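Local coordinates for sugar ABC transporter, periplasmic sugar-binding protein (PDB 4IRX) that binds myo-inositol in the periplasm as the solute-binding component of an ABC transporter, probably delivering it for uptake, at residues R28-E33 with V41-A46; N185-M190 with L210-A215. All coordinates share one frame; numbering follows the deposited sequence. Where two conformers were deposited one is given.

Contact 1: residues R28-E33 with V41-A46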
loop_
_atom_site.group_PDB
_atom_site.type_symbol
_atom_site.label_atom_id
_atom_site.label_comp_id
_atom_site.label_asym_id
_atom_site.label_seq_id
_atom_site.Cartn_x
_atom_site.Cartn_y
_atom_site.Cartn_z
ATOM N N ARG A 28 -11.226 8.122 -4.555
ATOM C CA ARG A 28 -12.355 8.113 -5.491
ATOM C C ARG A 28 -13.390 7.038 -5.169
ATOM O O ARG A 28 -14.595 7.283 -5.263
ATOM C CB ARG A 28 -11.893 7.972 -6.948
ATOM C CG ARG A 28 -11.092 9.155 -7.431
ATOM C CD ARG A 28 -10.876 9.113 -8.947
ATOM N NE ARG A 28 -9.865 8.141 -9.351
ATOM C CZ ARG A 28 -8.613 8.454 -9.687
ATOM N NH1 ARG A 28 -8.209 9.718 -9.672
ATOM N NH2 ARG A 28 -7.766 7.502 -10.041
ATOM N N GLU A 29 -12.918 5.845 -4.803
ATOM C CA GLU A 29 -13.853 4.770 -4.482
ATOM C C GLU A 29 -14.557 5.094 -3.176
ATOM O O GLU A 29 -15.738 4.797 -3.010
ATOM C CB GLU A 29 -13.137 3.421 -4.395
ATOM C CG GLU A 29 -12.265 3.077 -5.612
ATOM C CD GLU A 29 -13.020 2.992 -6.944
ATOM O OE1 GLU A 29 -14.179 2.544 -7.007
ATOM O OE2 GLU A 29 -12.410 3.342 -7.976
ATOM N N LEU A 30 -13.830 5.712 -2.252
ATOM C CA LEU A 30 -14.422 6.133 -0.984
ATOM C C LEU A 30 -15.579 7.097 -1.213
ATOM O O LEU A 30 -16.641 6.947 -0.594
ATOM C CB LEU A 30 -13.366 6.802 -0.103
ATOM C CG LEU A 30 -13.899 7.510 1.137
ATOM C CD1 LEU A 30 -14.310 6.476 2.166
ATOM C CD2 LEU A 30 -12.799 8.414 1.707
ATOM N N GLU A 31 -15.397 8.074 -2.097
ATOM C CA GLU A 31 -16.434 9.064 -2.340
ATOM C C GLU A 31 -17.679 8.451 -2.969
ATOM O O GLU A 31 -18.794 8.853 -2.631
ATOM C CB GLU A 31 -15.910 10.200 -3.203
ATOM C CG GLU A 31 -14.915 11.058 -2.459
ATOM C CD GLU A 31 -14.131 11.962 -3.383
ATOM O OE1 GLU A 31 -14.194 11.759 -4.625
ATOM O OE2 GLU A 31 -13.432 12.857 -2.860
ATOM N N ASP A 32 -17.503 7.476 -3.876
ATOM C CA ASP A 32 -18.644 6.762 -4.477
ATOM C C ASP A 32 -19.436 6.027 -3.408
ATOM O O ASP A 32 -20.655 6.192 -3.262
ATOM C CB ASP A 32 -18.177 5.770 -5.554
ATOM C CG ASP A 32 -19.285 4.796 -5.991
ATOM O OD1 ASP A 32 -20.406 5.240 -6.307
ATOM O OD2 ASP A 32 -19.041 3.553 -5.984
ATOM N N GLU A 33 -18.717 5.220 -2.633
ATOM C CA GLU A 33 -19.374 4.442 -1.591
ATOM C C GLU A 33 -20.053 5.342 -0.568
ATOM O O GLU A 33 -21.150 5.028 -0.106
ATOM C CB GLU A 33 -18.394 3.472 -0.927
ATOM C CG GLU A 33 -19.061 2.430 -0.008
ATOM C CD GLU A 33 -19.820 1.314 -0.731
ATOM O OE1 GLU A 33 -19.566 1.056 -1.925
ATOM O OE2 GLU A 33 -20.689 0.689 -0.082
ATOM N N VAL A 41 -18.376 11.983 4.194
ATOM C CA VAL A 41 -17.010 11.718 4.617
ATOM C C VAL A 41 -16.204 13.001 4.626
ATOM O O VAL A 41 -16.260 13.810 3.680
ATOM C CB VAL A 41 -16.294 10.600 3.778
ATOM C CG1 VAL A 41 -16.878 9.234 4.103
ATOM C CG2 VAL A 41 -16.341 10.902 2.254
ATOM N N GLN A 42 -15.490 13.222 5.722
ATOM C CA GLN A 42 -14.566 14.336 5.744
ATOM C C GLN A 42 -13.173 13.760 5.600
ATOM O O GLN A 42 -12.735 12.971 6.426
ATOM C CB GLN A 42 -14.696 15.170 7.022
ATOM C CG GLN A 42 -16.041 15.867 7.111
ATOM C CD GLN A 42 -16.028 17.072 8.044
ATOM O OE1 GLN A 42 -15.168 17.940 7.925
ATOM N NE2 GLN A 42 -17.019 17.157 8.926
ATOM N N VAL A 43 -12.495 14.140 4.523
ATOM C CA VAL A 43 -11.200 13.536 4.177
ATOM C C VAL A 43 -10.060 14.442 4.567
ATOM O O VAL A 43 -10.037 15.608 4.178
ATOM C CB VAL A 43 -11.126 13.279 2.672
ATOM C CG1 VAL A 43 -9.724 12.814 2.272
ATOM C CG2 VAL A 43 -12.210 12.269 2.285
ATOM N N LEU A 44 -9.131 13.911 5.363
ATOM C CA LEU A 44 -7.988 14.672 5.830
ATOM C C LEU A 44 -6.720 14.050 5.255
ATOM O O LEU A 44 -6.587 12.818 5.185
ATOM C CB LEU A 44 -7.927 14.655 7.357
ATOM C CG LEU A 44 -9.227 14.988 8.104
ATOM C CD1 LEU A 44 -9.032 14.843 9.622
ATOM C CD2 LEU A 44 -9.703 16.368 7.718
ATOM N N ASP A 45 -5.785 14.905 4.844
ATOM C CA ASP A 45 -4.497 14.464 4.300
ATOM C C ASP A 45 -3.405 14.754 5.326
ATOM O O ASP A 45 -3.183 15.906 5.695
ATOM C CB ASP A 45 -4.224 15.213 3.005
ATOM C CG ASP A 45 -2.925 14.797 2.345
ATOM O OD1 ASP A 45 -2.336 13.774 2.760
ATOM O OD2 ASP A 45 -2.510 15.498 1.390
ATOM N N ALA A 46 -2.731 13.717 5.803
ATOM C CA ALA A 46 -1.651 13.908 6.769
ATOM C C ALA A 46 -0.374 14.428 6.136
ATOM O O ALA A 46 0.545 14.805 6.866
ATOM C CB ALA A 46 -1.355 12.619 7.571
#

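Contact 2: residues N185-M190 with L210-A215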
loop_
_atom_site.group_PDB
_atom_site.type_symbol
_atom_site.label_atom_id
_atom_site.label_comp_id
_atom_site.label_asym_id
_atom_site.label_seq_id
_atom_site.Cartn_x
_atom_site.Cartn_y
_atom_site.Cartn_z
ATOM N N ASN A 185 21.487 4.571 -8.738
ATOM C CA ASN A 185 22.696 4.429 -7.960
ATOM C C ASN A 185 22.992 2.948 -7.673
ATOM O O ASN A 185 24.156 2.524 -7.695
ATOM C CB ASN A 185 22.581 5.250 -6.688
ATOM C CG ASN A 185 22.811 6.718 -6.931
ATOM O OD1 ASN A 185 23.351 7.105 -7.971
ATOM N ND2 ASN A 185 22.385 7.555 -5.988
ATOM N N ILE A 186 21.938 2.162 -7.436
ATOM C CA ILE A 186 22.105 0.731 -7.237
ATOM C C ILE A 186 22.643 0.094 -8.509
ATOM O O ILE A 186 23.593 -0.710 -8.458
ATOM C CB ILE A 186 20.786 0.079 -6.823
ATOM C CG1 ILE A 186 20.403 0.551 -5.416
ATOM C CG2 ILE A 186 20.920 -1.442 -6.900
ATOM C CD1 ILE A 186 18.998 0.099 -4.997
ATOM N N LEU A 187 22.078 0.475 -9.652
ATOM C CA LEU A 187 22.567 -0.078 -10.931
ATOM C C LEU A 187 24.024 0.276 -11.169
ATOM O O LEU A 187 24.798 -0.564 -11.606
ATOM C CB LEU A 187 21.675 0.353 -12.101
ATOM C CG LEU A 187 20.242 -0.176 -12.040
ATOM C CD1 LEU A 187 19.441 0.491 -13.150
ATOM C CD2 LEU A 187 20.234 -1.708 -12.228
ATOM N N THR A 188 24.402 1.512 -10.860
ATOM C CA THR A 188 25.782 1.938 -11.027
ATOM C C THR A 188 26.715 1.124 -10.141
ATOM O O THR A 188 27.805 0.727 -10.568
ATOM C CB THR A 188 25.888 3.430 -10.700
ATOM O OG1 THR A 188 25.166 4.142 -11.692
ATOM C CG2 THR A 188 27.371 3.895 -10.675
ATOM N N SER A 189 26.288 0.848 -8.913
ATOM C CA SER A 189 27.100 0.059 -7.970
ATOM C C SER A 189 27.318 -1.377 -8.413
ATOM O O SER A 189 28.253 -2.022 -7.948
ATOM C CB SER A 189 26.491 0.112 -6.572
ATOM O OG SER A 189 25.403 -0.801 -6.415
HETATM N N MSE A 190 26.471 -1.887 -9.297
HETATM C CA MSE A 190 26.708 -3.258 -9.799
HETATM C C MSE A 190 26.636 -3.318 -11.315
HETATM O O MSE A 190 26.126 -4.268 -11.913
HETATM C CB MSE A 190 25.728 -4.246 -9.194
HETATM C CG MSE A 190 24.339 -3.891 -9.536
HETATM SE SE MSE A 190 23.069 -4.951 -8.547
HETATM C CE MSE A 190 23.476 -4.357 -6.703
ATOM N N LEU A 210 11.785 1.230 -13.692
ATOM C CA LEU A 210 11.802 0.958 -15.148
ATOM C C LEU A 210 12.579 2.044 -15.893
ATOM O O LEU A 210 13.356 1.747 -16.826
ATOM C CB LEU A 210 10.388 0.851 -15.733
ATOM C CG LEU A 210 9.517 -0.403 -15.564
ATOM C CD1 LEU A 210 8.138 -0.118 -16.114
ATOM C CD2 LEU A 210 10.124 -1.581 -16.319
ATOM N N GLU A 211 12.352 3.297 -15.495
ATOM C CA GLU A 211 13.052 4.414 -16.131
ATOM C C GLU A 211 14.543 4.350 -15.860
ATOM O O GLU A 211 15.330 4.580 -16.776
ATOM C CB GLU A 211 12.448 5.749 -15.700
ATOM C CG GLU A 211 11.044 5.896 -16.243
ATOM C CD GLU A 211 10.269 6.996 -15.624
ATOM O OE1 GLU A 211 10.672 7.553 -14.589
ATOM O OE2 GLU A 211 9.211 7.347 -16.190
ATOM N N ALA A 212 14.938 4.013 -14.632
ATOM C CA ALA A 212 16.364 3.853 -14.331
ATOM C C ALA A 212 17.011 2.763 -15.192
ATOM O O ALA A 212 18.142 2.929 -15.684
ATOM C CB ALA A 212 16.554 3.562 -12.842
ATOM N N VAL A 213 16.300 1.659 -15.392
ATOM C CA VAL A 213 16.787 0.590 -16.247
ATOM C C VAL A 213 16.997 1.074 -17.680
ATOM O O VAL A 213 18.053 0.808 -18.263
ATOM C CB VAL A 213 15.855 -0.614 -16.174
ATOM C CG1 VAL A 213 16.171 -1.603 -17.301
ATOM C CG2 VAL A 213 15.970 -1.236 -14.793
ATOM N N ARG A 214 16.044 1.846 -18.207
ATOM C CA ARG A 214 16.200 2.445 -19.539
ATOM C C ARG A 214 17.312 3.479 -19.581
ATOM O O ARG A 214 18.112 3.483 -20.527
ATOM C CB ARG A 214 14.904 3.091 -19.997
ATOM C CG ARG A 214 13.780 2.112 -20.198
ATOM C CD ARG A 214 12.798 2.670 -21.214
ATOM N NE ARG A 214 12.260 3.948 -20.759
ATOM C CZ ARG A 214 11.180 4.061 -19.997
ATOM N NH1 ARG A 214 10.534 2.969 -19.619
ATOM N NH2 ARG A 214 10.746 5.257 -19.616
ATOM N N ALA A 215 17.370 4.344 -18.564
ATOM C CA ALA A 215 18.414 5.371 -18.521
ATOM C C ALA A 215 19.806 4.751 -18.490
ATOM O O ALA A 215 20.778 5.374 -18.934
ATOM C CB ALA A 215 18.227 6.279 -17.313
#

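Contact 1: residues R28-E33 with V41-A46
With its CG anti to the backbone N (chi1 169°), Leu30 carries both methyl groups off helix 21-37 toward two valines of strand 40-45. Val43 answers with CG2, which its chi1 of 173° sets beside the backbone N and anti to the carbonyl carbon; CG1, the branch anti to the N, turns from the leucine. Leu30 CD2 meets Val43 CG2 at 3.9 Å, leucine and valine passing alongside one another and pointing opposite ways. The second branch of the leucine serves Val41, two residues earlier on the same face of the strand: Leu30 CD1 lies 4.2 Å from Val41 CG1. One leucine fork thus spans two valines that face the helix, a methyl for each, while Gln42 between them turns to the other face. Leu30 is modelled in two conformers, so these distances hold for the one described.

This is the helix-on-sheet packing of a beta-alpha-beta crossover, in which strand 10-15, helix 21-37 and edge strand 40-45 follow one another in the N-terminal lobe. Phe15 of the neighbouring strand 10-15 touches both Leu30 and Val43, and Leu259 of helix 251-268 touches both Leu30 and Val41, extending the apolar layer beyond the pair of segments. The flank of the helix next to helix 251-268 carries acids: Glu29, Asp32 and Glu33 form salt bridges with Arg256, and Glu33 also reaches Arg260. Gln42, on the reverse of the strand, bonds to Val3.

No hydrogen bond joins residues 28-33 to 41-46. Methyl groups at van der Waals range fit helix to strand without fixing a precise direction, which is compatible with a second leucine conformer, whereas the ion pairs add directional, charged ties to helix 251-268.

Contact 2: residues N185-M190 with L210-A215
Leu187 of helix 176-189 pushes one methyl, CD1, against the backbone of helix 203-215, and that methyl makes the tight part of the contact. Leu187 CD1 sits 3.7 Å from Ala212 O and 4.0 Å from Val213 N, resting on the peptide that links the two residues. The small Ala212 side chain permits this approach, its CB lying 4.2 Å from Leu187 CD1. Val213 adds CG2, also 4.2 Å from Leu187 CD1. An extended chi2 of 172° takes CD1 out to the neighbouring helix. Pro195 packs on Leu187.

The surroundings are looser: Asn185 and Thr188 lie on the exposed flank of their helix, and Arg214 turns away on the far side of helix 203-215, where it holds a salt bridge to Glu242. Within 185-190, Ser189 OG donates to Ile186 O at 2.7 Å, and Ile186 covers strands 132-138 and 164-171.

Between these two segments of the C-terminal lobe the contact is one leucine methyl on the Ala212-Val213 peptide and side chains; Leu180, Thr183 and Gln184, which also touch Ala212, widen the helix interface. With no hydrogen bond across it, the contact rests on van der Waals packing and modest burial of apolar surface.

How the contacts relate
From the N terminus, strand 10-15 leads into helix 21-37, whose first turn contributes Phe22 to the myo-inositol pocket; contact 1 then closes the short turn back to strand 40-45 and binds helix to sheet edge. After the chain has moved into the second lobe, contact 2 closes a longer excursion, from helix 176-189 through strand 197-200 to helix 203-215, joining helix to helix. The two loops follow in series, neither nested nor crossed. The centres of contact 1 and contact 2 are about 36 Å apart, on opposite sides of the chain's centre, and the nearest atoms of contact 1 and contact 2 are about 18 Å apart. Each lies within one alpha/beta lobe of the periplasmic binding protein fold.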